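Local coordinates for protein interferon gamma (Paralichthys olivaceus, PDB 6F1E) that acts as a secreted homodimeric cytokine that binds interferon gamma receptor 1 and activates macrophages and neutrophils, at residues Pro4-Tyr18 with Ser88-Val100. Numbering follows the deposited sequence.
Sequences PARMNKTIQNLLQHY and SVRTDLNYILKKV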
loop_
_atom_site.group_PDB
_atom_site.type_symbol
_atom_site.label_atom_id
_atom_site.label_comp_id
_atom_site.label_asym_id
_atom_site.label_seq_id
_atom_site.Cartn_x
_atom_site.Cartn_y
_atom_site.Cartn_z
ATOM N N PRO A 4 22.579 -2.752 -16.889
ATOM C CA PRO A 4 23.893 -2.201 -17.285
ATOM C C PRO A 4 25.053 -2.847 -16.521
ATOM O O PRO A 4 24.905 -3.221 -15.344
ATOM C CB PRO A 4 23.785 -0.700 -16.967
ATOM C CG PRO A 4 22.324 -0.423 -16.760
ATOM C CD PRO A 4 21.657 -1.716 -16.378
ATOM N N ALA A 5 26.186 -3.002 -17.206
ATOM C CA ALA A 5 27.407 -3.529 -16.586
ATOM C C ALA A 5 27.714 -2.719 -15.334
ATOM O O ALA A 5 28.075 -3.285 -14.293
ATOM C CB ALA A 5 28.586 -3.475 -17.567
ATOM N N ARG A 6 27.521 -1.400 -15.450
ATOM C CA ARG A 6 27.904 -0.447 -14.422
ATOM C C ARG A 6 27.073 -0.620 -13.151
ATOM O O ARG A 6 27.581 -0.454 -12.024
ATOM C CB ARG A 6 27.795 0.983 -14.971
ATOM C CG ARG A 6 28.376 2.040 -14.038
ATOM C CD ARG A 6 28.083 3.453 -14.518
ATOM N NE ARG A 6 29.000 3.958 -15.545
ATOM C CZ ARG A 6 28.860 5.128 -16.164
ATOM N NH1 ARG A 6 27.841 5.946 -15.890
ATOM N NH2 ARG A 6 29.750 5.489 -17.064
ATOM N N MET A 7 25.805 -0.970 -13.337
ATOM C CA MET A 7 24.918 -1.303 -12.222
ATOM C C MET A 7 25.459 -2.501 -11.467
ATOM O O MET A 7 25.604 -2.435 -10.235
ATOM C CB MET A 7 23.511 -1.619 -12.733
ATOM C CG MET A 7 22.447 -1.713 -11.657
ATOM S SD MET A 7 21.870 -0.070 -11.236
ATOM C CE MET A 7 20.394 -0.496 -10.325
ATOM N N ASN A 8 25.755 -3.584 -12.209
ATOM C CA ASN A 8 26.256 -4.840 -11.609
ATOM C C ASN A 8 27.547 -4.553 -10.876
ATOM O O ASN A 8 27.695 -4.868 -9.713
ATOM C CB ASN A 8 26.493 -5.944 -12.664
ATOM C CG ASN A 8 27.242 -7.170 -12.091
ATOM O OD1 ASN A 8 26.624 -8.094 -11.547
ATOM N ND2 ASN A 8 28.584 -7.177 -12.214
ATOM N N LYS A 9 28.479 -3.929 -11.582
ATOM C CA LYS A 9 29.768 -3.634 -11.016
ATOM C C LYS A 9 29.589 -2.737 -9.811
ATOM O O LYS A 9 30.165 -3.038 -8.765
ATOM C CB LYS A 9 30.725 -3.031 -12.063
ATOM C CG LYS A 9 31.201 -4.043 -13.098
ATOM C CD LYS A 9 32.376 -3.527 -13.912
ATOM C CE LYS A 9 32.860 -4.581 -14.898
ATOM N NZ LYS A 9 34.117 -4.178 -15.584
ATOM N N THR A 10 28.756 -1.692 -9.927
ATOM C CA THR A 10 28.575 -0.753 -8.818
ATOM C C THR A 10 27.983 -1.435 -7.580
ATOM O O THR A 10 28.362 -1.088 -6.430
ATOM C CB THR A 10 27.752 0.491 -9.203
ATOM O OG1 THR A 10 28.367 1.148 -10.318
ATOM C CG2 THR A 10 27.678 1.500 -8.005
ATOM N N ILE A 11 27.092 -2.411 -7.808
ATOM C CA ILE A 11 26.467 -3.141 -6.684
ATOM C C ILE A 11 27.489 -3.996 -5.945
ATOM O O ILE A 11 27.552 -3.969 -4.701
ATOM C CB ILE A 11 25.270 -4.023 -7.129
ATOM C CG1 ILE A 11 24.025 -3.152 -7.363
ATOM C CG2 ILE A 11 24.957 -5.124 -6.091
ATOM C CD1 ILE A 11 22.909 -3.865 -8.123
ATOM N N GLN A 12 28.277 -4.751 -6.713
ATOM C CA GLN A 12 29.379 -5.526 -6.132
ATOM C C GLN A 12 30.308 -4.655 -5.277
ATOM O O GLN A 12 30.546 -4.997 -4.128
ATOM C CB GLN A 12 30.167 -6.271 -7.208
ATOM C CG GLN A 12 29.349 -7.224 -8.096
ATOM C CD GLN A 12 28.293 -8.012 -7.334
ATOM O OE1 GLN A 12 27.090 -7.868 -7.606
ATOM N NE2 GLN A 12 28.733 -8.838 -6.358
ATOM N N ASN A 13 30.757 -3.506 -5.792
ATOM C CA ASN A 13 31.624 -2.605 -5.008
ATOM C C ASN A 13 30.920 -2.232 -3.729
ATOM O O ASN A 13 31.524 -2.201 -2.665
ATOM C CB ASN A 13 32.002 -1.291 -5.731
ATOM C CG ASN A 13 32.694 -1.507 -7.077
ATOM O OD1 ASN A 13 32.799 -2.630 -7.594
ATOM N ND2 ASN A 13 33.142 -0.403 -7.672
ATOM N N LEU A 14 29.636 -1.934 -3.822
ATOM C CA LEU A 14 28.872 -1.585 -2.611
ATOM C C LEU A 14 28.844 -2.684 -1.546
ATOM O O LEU A 14 28.907 -2.406 -0.324
ATOM C CB LEU A 14 27.462 -1.174 -2.978
ATOM C CG LEU A 14 27.475 0.258 -3.487
ATOM C CD1 LEU A 14 26.286 0.428 -4.417
ATOM C CD2 LEU A 14 27.451 1.259 -2.329
ATOM N N LEU A 15 28.756 -3.923 -2.015
ATOM C CA LEU A 15 28.671 -5.058 -1.110
ATOM C C LEU A 15 29.948 -5.246 -0.284
ATOM O O LEU A 15 29.900 -5.815 0.806
ATOM C CB LEU A 15 28.285 -6.320 -1.886
ATOM C CG LEU A 15 26.811 -6.322 -2.331
ATOM C CD1 LEU A 15 26.579 -7.319 -3.465
ATOM C CD2 LEU A 15 25.885 -6.571 -1.140
ATOM N N GLN A 16 31.075 -4.737 -0.778
ATOM C CA GLN A 16 32.289 -4.656 0.046
ATOM C C GLN A 16 32.079 -3.874 1.366
ATOM O O GLN A 16 32.416 -4.385 2.416
ATOM C CB GLN A 16 33.489 -4.090 -0.751
ATOM C CG GLN A 16 34.435 -5.148 -1.329
ATOM C CD GLN A 16 33.839 -5.949 -2.473
ATOM O OE1 GLN A 16 33.955 -5.556 -3.631
ATOM N NE2 GLN A 16 33.223 -7.093 -2.155
ATOM N N HIS A 17 31.513 -2.668 1.320
ATOM C CA HIS A 17 31.257 -1.895 2.550
ATOM C C HIS A 17 30.107 -2.517 3.324
ATOM O O HIS A 17 30.069 -2.408 4.545
ATOM C CB HIS A 17 30.934 -0.417 2.225
ATOM C CG HIS A 17 30.550 0.432 3.418
ATOM N ND1 HIS A 17 31.452 1.231 4.089
ATOM C CD2 HIS A 17 29.351 0.645 4.021
ATOM C CE1 HIS A 17 30.833 1.870 5.070
ATOM N NE2 HIS A 17 29.555 1.537 5.048
ATOM N N TYR A 18 29.147 -3.119 2.607
ATOM C CA TYR A 18 27.895 -3.614 3.211
ATOM C C TYR A 18 27.987 -5.125 3.290
ATOM O O TYR A 18 27.345 -5.854 2.527
ATOM C CB TYR A 18 26.693 -3.140 2.401
ATOM C CG TYR A 18 26.395 -1.678 2.601
ATOM C CD1 TYR A 18 25.871 -1.231 3.814
ATOM C CD2 TYR A 18 26.663 -0.723 1.608
ATOM C CE1 TYR A 18 25.593 0.112 4.034
ATOM C CE2 TYR A 18 26.387 0.634 1.829
ATOM C CZ TYR A 18 25.848 1.039 3.050
ATOM O OH TYR A 18 25.547 2.348 3.332
ATOM N N SER A 88 33.967 6.583 -2.299
ATOM C CA SER A 88 33.236 6.208 -3.509
ATOM C C SER A 88 32.020 5.318 -3.184
ATOM O O SER A 88 31.313 4.855 -4.093
ATOM C CB SER A 88 34.151 5.515 -4.545
ATOM O OG SER A 88 34.258 4.111 -4.305
ATOM N N VAL A 89 31.798 5.064 -1.895
ATOM C CA VAL A 89 30.539 4.488 -1.429
ATOM C C VAL A 89 29.402 5.453 -1.771
ATOM O O VAL A 89 28.431 5.056 -2.438
ATOM C CB VAL A 89 30.635 4.129 0.080
ATOM C CG1 VAL A 89 29.288 4.140 0.786
ATOM C CG2 VAL A 89 31.320 2.777 0.220
ATOM N N ARG A 90 29.562 6.714 -1.357
ATOM C CA ARG A 90 28.567 7.782 -1.596
ATOM C C ARG A 90 28.181 7.999 -3.079
ATOM O O ARG A 90 27.030 8.282 -3.409
ATOM C CB ARG A 90 29.062 9.099 -1.000
ATOM C CG ARG A 90 28.031 10.224 -1.089
ATOM C CD ARG A 90 28.358 11.412 -0.198
ATOM N NE ARG A 90 27.237 11.738 0.693
ATOM C CZ ARG A 90 27.231 11.610 2.027
ATOM N NH1 ARG A 90 26.127 11.953 2.707
ATOM N NH2 ARG A 90 28.304 11.155 2.703
ATOM N N THR A 91 29.147 7.896 -3.974
ATOM C CA THR A 91 28.840 8.047 -5.390
ATOM C C THR A 91 28.226 6.751 -5.934
ATOM O O THR A 91 27.360 6.806 -6.807
ATOM C CB THR A 91 30.063 8.539 -6.233
ATOM O OG1 THR A 91 31.260 8.019 -5.688
ATOM C CG2 THR A 91 30.171 10.070 -6.183
ATOM N N ASP A 92 28.672 5.602 -5.429
ATOM C CA ASP A 92 28.063 4.332 -5.806
ATOM C C ASP A 92 26.602 4.321 -5.324
ATOM O O ASP A 92 25.726 3.952 -6.093
ATOM C CB ASP A 92 28.851 3.127 -5.265
ATOM C CG ASP A 92 30.081 2.771 -6.119
ATOM O OD1 ASP A 92 30.141 3.159 -7.313
ATOM O OD2 ASP A 92 30.978 2.055 -5.596
ATOM N N LEU A 93 26.328 4.773 -4.097
ATOM C CA LEU A 93 24.938 4.861 -3.626
ATOM C C LEU A 93 24.161 5.855 -4.499
ATOM O O LEU A 93 23.107 5.517 -5.040
ATOM C CB LEU A 93 24.839 5.296 -2.143
ATOM C CG LEU A 93 25.299 4.375 -0.997
ATOM C CD1 LEU A 93 25.009 4.984 0.373
ATOM C CD2 LEU A 93 24.632 3.012 -1.089
ATOM N N ASN A 94 24.695 7.066 -4.659
ATOM C CA ASN A 94 24.005 8.100 -5.425
ATOM C C ASN A 94 23.751 7.610 -6.826
ATOM O O ASN A 94 22.684 7.830 -7.343
ATOM C CB ASN A 94 24.727 9.462 -5.376
ATOM C CG ASN A 94 24.439 10.241 -4.064
ATOM O OD1 ASN A 94 25.351 10.676 -3.373
ATOM N ND2 ASN A 94 23.156 10.412 -3.733
ATOM N N TYR A 95 24.665 6.849 -7.413
ATOM C CA TYR A 95 24.410 6.339 -8.767
ATOM C C TYR A 95 23.218 5.369 -8.754
ATOM O O TYR A 95 22.341 5.421 -9.632
ATOM C CB TYR A 95 25.662 5.715 -9.412
ATOM C CG TYR A 95 25.361 4.951 -10.702
ATOM C CD1 TYR A 95 25.299 5.586 -11.943
ATOM C CD2 TYR A 95 25.131 3.581 -10.663
ATOM C CE1 TYR A 95 25.023 4.855 -13.112
ATOM C CE2 TYR A 95 24.856 2.844 -11.808
ATOM C CZ TYR A 95 24.787 3.468 -13.018
ATOM O OH TYR A 95 24.473 2.659 -14.102
ATOM N N ILE A 96 23.188 4.497 -7.757
ATOM C CA ILE A 96 22.159 3.445 -7.670
ATOM C C ILE A 96 20.780 4.106 -7.345
ATOM O O ILE A 96 19.733 3.775 -7.955
ATOM C CB ILE A 96 22.671 2.251 -6.778
ATOM C CG1 ILE A 96 22.606 0.956 -7.559
ATOM C CG2 ILE A 96 21.961 2.078 -5.464
ATOM C CD1 ILE A 96 23.690 0.861 -8.606
ATOM N N LEU A 97 20.795 5.117 -6.480
ATOM C CA LEU A 97 19.614 5.953 -6.291
ATOM C C LEU A 97 19.077 6.558 -7.596
ATOM O O LEU A 97 17.878 6.459 -7.904
ATOM C CB LEU A 97 19.922 7.064 -5.313
ATOM C CG LEU A 97 18.773 8.014 -5.037
ATOM C CD1 LEU A 97 17.551 7.233 -4.612
ATOM C CD2 LEU A 97 19.206 8.950 -3.932
ATOM N N LYS A 98 19.961 7.166 -8.372
ATOM C CA LYS A 98 19.577 7.810 -9.645
ATOM C C LYS A 98 18.924 6.823 -10.598
ATOM O O LYS A 98 17.861 7.091 -11.124
ATOM C CB LYS A 98 20.805 8.429 -10.331
ATOM C CG LYS A 98 20.537 8.953 -11.721
ATOM C CD LYS A 98 21.777 9.578 -12.342
ATOM C CE LYS A 98 22.594 8.553 -13.134
ATOM N NZ LYS A 98 23.411 9.181 -14.218
ATOM N N LYS A 99 19.548 5.672 -10.824
ATOM C CA LYS A 99 18.986 4.737 -11.790
ATOM C C LYS A 99 17.585 4.252 -11.377
ATOM O O LYS A 99 16.756 3.991 -12.248
ATOM C CB LYS A 99 19.930 3.542 -12.047
ATOM C CG LYS A 99 21.318 3.868 -12.613
ATOM C CD LYS A 99 21.338 4.713 -13.909
ATOM C CE LYS A 99 20.870 3.976 -15.163
ATOM N NZ LYS A 99 20.414 4.927 -16.236
ATOM N N VAL A 100 17.325 4.142 -10.067
ATOM C CA VAL A 100 16.018 3.705 -9.562
ATOM C C VAL A 100 14.997 4.829 -9.723
ATOM O O VAL A 100 13.936 4.610 -10.283
ATOM C CB VAL A 100 16.073 3.283 -8.077
ATOM C CG1 VAL A 100 14.678 2.920 -7.571
ATOM C CG2 VAL A 100 17.028 2.106 -7.863
#
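Arg6 and Tyr95 open a helix-helix contact in the helical bundle of this interferon gamma homodimer. Helix 5-17 crosses 89-100, the first part of helix 89-107, at 135° between their N-to-C directions, with axes 9.7 Å apart. Arg6 crosses the phenol of Tyr95 at about a right angle, and its CD lies 3.6 Å from Tyr95 CZ. Lys99 CG lies above one face of that ring, near its rim. Met7 CG is anti to the backbone N (chi1 -169°), and a bend at chi2 (82°) carries SD to Ile96 CD1 and beside the Tyr95 ring as an oblique Met-aromatic contact. The second subunit packs Tyr143 on Met7 and Leu139 on Ile96. Next comes Thr10, at the nearest backbone pairing, 5.9 Å from CA of Thr10 to CA of Asp92. The methyl CG2 of Thr10 is turned to the Asp92 carboxylate. Leu14 and Asp92 point past one another, with Leu14 CG beside Asp92 CB, while Leu14 CD2 meets Leu93 CD2 at 3.5 Å. No hydrogen bond joins the two segments. At the far end, His17 CB rests 3.8 Å from Val89 CG2, and Tyr18 OH lies 4.0 Å from Leu93 CD1.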